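Local coordinates for protein KLLA0F12672p (Kluyveromyces lactis, PDB 4M3O) that probably removes phosphate from the C-terminal repeat domain of RNA polymerase II as a zinc-binding phosphatase of the RPAP2 family, represented here by its N-terminal domain, at residues 16-27 with 132-140. Numbering follows the deposited sequence.
Sequences YTNHRQLTIREV and LFARVGVHL
Two turns face each other at one end of this contact, Thr17 CA lying 6.1 Å from Leu140 CA; at the other end Val27 and Phe133 approach with CA atoms 6.2 Å apart. Residues 16-27 make a type I turn, Tyr16 to His19, before entering helix 24-40; residues 132-140 pass through a type II turn, Arg135 to Val138, and a type I turn, Gly137 to Leu140. The one hydrogen bond between the segments runs from His139 ND1 to Tyr16 O at 3.3 Å (N-H...O 153°). It is long, yet the oxygen sits almost in the imidazole plane. The donor stands above the carbonyl plane, whose other face receives His19 N, closing the turn. With chi1 at 57°, CG of His139 lies between its own backbone N and carbonyl carbon, which turns the ring toward the carbonyl of Tyr16. Leu22 CD1 lies over one face of the imidazole, 3.6 Å from His139 CG; Leu140 CG covers the opposite face.

Beyond Leu22, Phe133 takes Ile24 CG1 over one face, 3.8 Å from the ring centroid, a CH-pi contact, while Val27 CG2 meets its edge. The other Val27 branch, CG1, packs 3.6 Å from Leu132 CB. A capping box opens the helix that carries Ile24 and Val27: Thr23 OG1 accepts from Glu26 N, and Thr23 N donates to Glu26 OE2 at 2.8 Å.

Replacing His139 by an alanine would probably leave Tyr16 O without its second donor and open a gap between Leu22 and Leu140. At the surface and away from the zinc site, the contact joins the loop leading into helix 24-40 to the chain following helix 114-125. Its single directional bond, from His139 ND1, fixes the rotation of an imidazole held between two leucines; the rest is apolar and CH-pi packing.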
loop_
_atom_site.group_PDB
_atom_site.type_symbol
_atom_site.label_atom_id
_atom_site.label_comp_id
_atom_site.label_asym_id
_atom_site.label_seq_id
_atom_site.Cartn_x
_atom_site.Cartn_y
_atom_site.Cartn_z
ATOM N N TYR A 16 13.535 -13.994 -2.235
ATOM C CA TYR A 16 13.918 -13.925 -0.833
ATOM C C TYR A 16 13.262 -15.047 -0.053
ATOM O O TYR A 16 13.500 -15.143 1.151
ATOM C CB TYR A 16 13.563 -12.519 -0.269
ATOM C CG TYR A 16 14.204 -11.424 -1.106
ATOM C CD1 TYR A 16 13.451 -10.606 -1.982
ATOM C CD2 TYR A 16 15.578 -11.257 -1.100
ATOM C CE1 TYR A 16 14.079 -9.605 -2.771
ATOM C CE2 TYR A 16 16.209 -10.269 -1.874
ATOM C CZ TYR A 16 15.459 -9.446 -2.708
ATOM O OH TYR A 16 16.148 -8.524 -3.482
ATOM N N THR A 17 12.483 -15.906 -0.719
ATOM C CA THR A 17 11.753 -16.975 -0.030
ATOM C C THR A 17 12.656 -17.888 0.793
ATOM O O THR A 17 12.188 -18.375 1.825
ATOM C CB THR A 17 10.915 -17.904 -0.954
ATOM O OG1 THR A 17 11.743 -18.512 -1.956
ATOM C CG2 THR A 17 9.782 -17.129 -1.623
ATOM N N ASN A 18 13.907 -18.109 0.418
ATOM C CA ASN A 18 14.767 -18.984 1.201
ATOM C C ASN A 18 15.810 -18.275 2.056
ATOM O O ASN A 18 16.703 -18.899 2.561
ATOM C CB ASN A 18 15.410 -20.052 0.303
ATOM C CG ASN A 18 16.005 -21.216 1.079
ATOM O OD1 ASN A 18 17.141 -21.549 0.907
ATOM N ND2 ASN A 18 15.236 -21.823 1.906
ATOM N N HIS A 19 15.691 -16.969 2.230
ATOM C CA HIS A 19 16.663 -16.227 3.014
ATOM C C HIS A 19 16.273 -16.270 4.427
ATOM O O HIS A 19 15.124 -16.098 4.751
ATOM C CB HIS A 19 16.668 -14.757 2.642
ATOM C CG HIS A 19 17.367 -14.430 1.379
ATOM N ND1 HIS A 19 18.274 -13.478 1.310
ATOM C CD2 HIS A 19 17.219 -14.918 0.117
ATOM C CE1 HIS A 19 18.705 -13.373 0.072
ATOM N NE2 HIS A 19 18.061 -14.262 -0.658
ATOM N N ARG A 20 17.187 -16.446 5.332
ATOM C CA ARG A 20 16.714 -16.418 6.681
ATOM C C ARG A 20 16.908 -15.066 7.284
ATOM O O ARG A 20 16.348 -14.751 8.287
ATOM C CB ARG A 20 17.332 -17.502 7.528
ATOM C CG ARG A 20 18.810 -17.650 7.438
ATOM C CD ARG A 20 19.180 -19.089 7.743
ATOM N NE ARG A 20 19.186 -19.345 9.160
ATOM C CZ ARG A 20 20.078 -18.844 9.988
ATOM N NH1 ARG A 20 21.042 -18.079 9.545
ATOM N NH2 ARG A 20 20.004 -19.105 11.270
ATOM N N GLN A 21 17.728 -14.283 6.628
ATOM C CA GLN A 21 17.918 -12.879 6.959
ATOM C C GLN A 21 18.081 -12.021 5.721
ATOM O O GLN A 21 18.641 -12.444 4.716
ATOM C CB GLN A 21 19.089 -12.665 7.881
ATOM C CG GLN A 21 18.780 -13.159 9.269
ATOM C CD GLN A 21 19.760 -12.614 10.251
ATOM O OE1 GLN A 21 20.931 -12.445 9.923
ATOM N NE2 GLN A 21 19.295 -12.322 11.463
ATOM N N LEU A 22 17.577 -10.808 5.818
ATOM C CA LEU A 22 17.710 -9.833 4.741
ATOM C C LEU A 22 18.663 -8.728 5.125
ATOM O O LEU A 22 18.710 -8.305 6.300
ATOM C CB LEU A 22 16.344 -9.222 4.465
ATOM C CG LEU A 22 15.302 -10.159 3.957
ATOM C CD1 LEU A 22 13.994 -9.412 3.768
ATOM C CD2 LEU A 22 15.762 -10.828 2.649
ATOM N N THR A 23 19.401 -8.243 4.140
ATOM C CA THR A 23 20.158 -7.011 4.312
ATOM C C THR A 23 19.187 -5.816 4.189
ATOM O O THR A 23 18.043 -5.935 3.672
ATOM C CB THR A 23 21.244 -6.828 3.237
ATOM O OG1 THR A 23 20.633 -6.663 1.956
ATOM C CG2 THR A 23 22.260 -8.049 3.151
ATOM N N ILE A 24 19.684 -4.673 4.608
ATOM C CA ILE A 24 19.015 -3.394 4.459
ATOM C C ILE A 24 18.726 -3.090 3.013
ATOM O O ILE A 24 17.633 -2.622 2.688
ATOM C CB ILE A 24 19.812 -2.233 5.140
ATOM C CG1 ILE A 24 20.026 -2.530 6.654
ATOM C CG2 ILE A 24 18.986 -0.935 5.065
ATOM C CD1 ILE A 24 21.336 -2.045 7.295
ATOM N N ARG A 25 19.633 -3.423 2.108
ATOM C CA ARG A 25 19.366 -3.163 0.678
ATOM C C ARG A 25 18.268 -4.010 0.110
ATOM O O ARG A 25 17.585 -3.575 -0.805
ATOM C CB ARG A 25 20.584 -3.394 -0.225
ATOM C CG ARG A 25 21.652 -2.348 -0.078
ATOM C CD ARG A 25 21.264 -1.056 -0.793
ATOM N NE ARG A 25 21.606 0.133 -0.040
ATOM C CZ ARG A 25 22.825 0.572 0.169
ATOM N NH1 ARG A 25 23.906 -0.066 -0.329
ATOM N NH2 ARG A 25 22.984 1.681 0.842
ATOM N N GLU A 26 18.172 -5.267 0.569
ATOM C CA GLU A 26 17.183 -6.196 0.053
ATOM C C GLU A 26 15.810 -5.754 0.575
ATOM O O GLU A 26 14.880 -5.815 -0.138
ATOM C CB GLU A 26 17.505 -7.612 0.482
ATOM C CG GLU A 26 18.724 -8.206 -0.232
ATOM C CD GLU A 26 19.273 -9.466 0.432
ATOM O OE1 GLU A 26 19.763 -10.337 -0.311
ATOM O OE2 GLU A 26 19.229 -9.587 1.688
ATOM N N VAL A 27 15.728 -5.318 1.817
ATOM C CA VAL A 27 14.491 -4.757 2.395
ATOM C C VAL A 27 14.030 -3.529 1.596
ATOM O O VAL A 27 12.859 -3.397 1.219
ATOM C CB VAL A 27 14.684 -4.357 3.860
ATOM C CG1 VAL A 27 13.499 -3.542 4.336
ATOM C CG2 VAL A 27 14.813 -5.583 4.759
ATOM N N LEU A 132 10.633 -1.661 8.522
ATOM C CA LEU A 132 10.542 -2.935 7.824
ATOM C C LEU A 132 11.665 -3.858 8.169
ATOM O O LEU A 132 11.469 -5.081 8.329
ATOM C CB LEU A 132 10.579 -2.734 6.326
ATOM C CG LEU A 132 9.274 -2.912 5.626
ATOM C CD1 LEU A 132 8.504 -1.610 5.854
ATOM C CD2 LEU A 132 9.489 -3.247 4.143
ATOM N N PHE A 133 12.852 -3.279 8.265
ATOM C CA PHE A 133 14.070 -4.033 8.525
ATOM C C PHE A 133 13.932 -4.695 9.911
ATOM O O PHE A 133 14.462 -5.776 10.085
ATOM C CB PHE A 133 15.313 -3.114 8.411
ATOM C CG PHE A 133 16.607 -3.800 8.734
ATOM C CD1 PHE A 133 17.140 -4.745 7.864
ATOM C CD2 PHE A 133 17.301 -3.491 9.906
ATOM C CE1 PHE A 133 18.325 -5.418 8.160
ATOM C CE2 PHE A 133 18.499 -4.145 10.207
ATOM C CZ PHE A 133 19.018 -5.099 9.327
ATOM N N ALA A 134 13.163 -4.097 10.845
ATOM C CA ALA A 134 12.977 -4.666 12.215
ATOM C C ALA A 134 11.821 -5.657 12.319
ATOM O O ALA A 134 11.529 -6.197 13.402
ATOM C CB ALA A 134 12.815 -3.558 13.255
ATOM N N ARG A 135 11.194 -5.978 11.193
ATOM C CA ARG A 135 10.058 -6.896 11.210
ATOM C C ARG A 135 10.568 -8.325 10.915
ATOM O O ARG A 135 10.655 -8.749 9.756
ATOM C CB ARG A 135 8.984 -6.437 10.212
ATOM C CG ARG A 135 8.297 -5.146 10.618
ATOM C CD ARG A 135 7.323 -4.676 9.543
ATOM N NE ARG A 135 6.907 -3.301 9.770
ATOM C CZ ARG A 135 5.787 -2.725 9.326
ATOM N NH1 ARG A 135 4.905 -3.331 8.538
ATOM N NH2 ARG A 135 5.598 -1.457 9.592
ATOM N N VAL A 136 10.916 -9.055 11.966
ATOM C CA VAL A 136 11.664 -10.315 11.774
ATOM C C VAL A 136 10.852 -11.309 10.951
ATOM O O VAL A 136 9.703 -11.632 11.267
ATOM C CB VAL A 136 12.133 -10.986 13.093
ATOM C CG1 VAL A 136 12.652 -9.929 14.095
ATOM C CG2 VAL A 136 11.031 -11.853 13.698
ATOM N N GLY A 137 11.452 -11.771 9.871
ATOM C CA GLY A 137 10.817 -12.753 8.999
ATOM C C GLY A 137 9.602 -12.262 8.240
ATOM O O GLY A 137 8.885 -13.081 7.764
ATOM N N VAL A 138 9.422 -10.943 8.025
ATOM C CA VAL A 138 8.242 -10.470 7.227
ATOM C C VAL A 138 8.230 -10.939 5.804
ATOM O O VAL A 138 7.219 -10.863 5.151
ATOM C CB VAL A 138 8.102 -8.932 6.956
ATOM C CG1 VAL A 138 6.919 -8.336 7.647
ATOM C CG2 VAL A 138 9.403 -8.121 6.993
ATOM N N HIS A 139 9.397 -11.194 5.249
ATOM C CA HIS A 139 9.478 -11.756 3.892
ATOM C C HIS A 139 9.031 -13.221 3.764
ATOM O O HIS A 139 8.947 -13.717 2.641
ATOM C CB HIS A 139 10.901 -11.668 3.365
ATOM C CG HIS A 139 11.901 -12.343 4.234
ATOM N ND1 HIS A 139 12.656 -13.410 3.805
ATOM C CD2 HIS A 139 12.263 -12.107 5.512
ATOM C CE1 HIS A 139 13.440 -13.803 4.794
ATOM N NE2 HIS A 139 13.228 -13.015 5.833
ATOM N N LEU A 140 8.771 -13.900 4.887
ATOM C CA LEU A 140 8.541 -15.357 4.875
ATOM C C LEU A 140 7.087 -15.705 4.780
ATOM O O LEU A 140 6.239 -15.023 5.370
ATOM C CB LEU A 140 9.094 -15.996 6.145
ATOM C CG LEU A 140 10.598 -15.755 6.295
ATOM C CD1 LEU A 140 11.176 -16.201 7.627
ATOM C CD2 LEU A 140 11.301 -16.444 5.166
#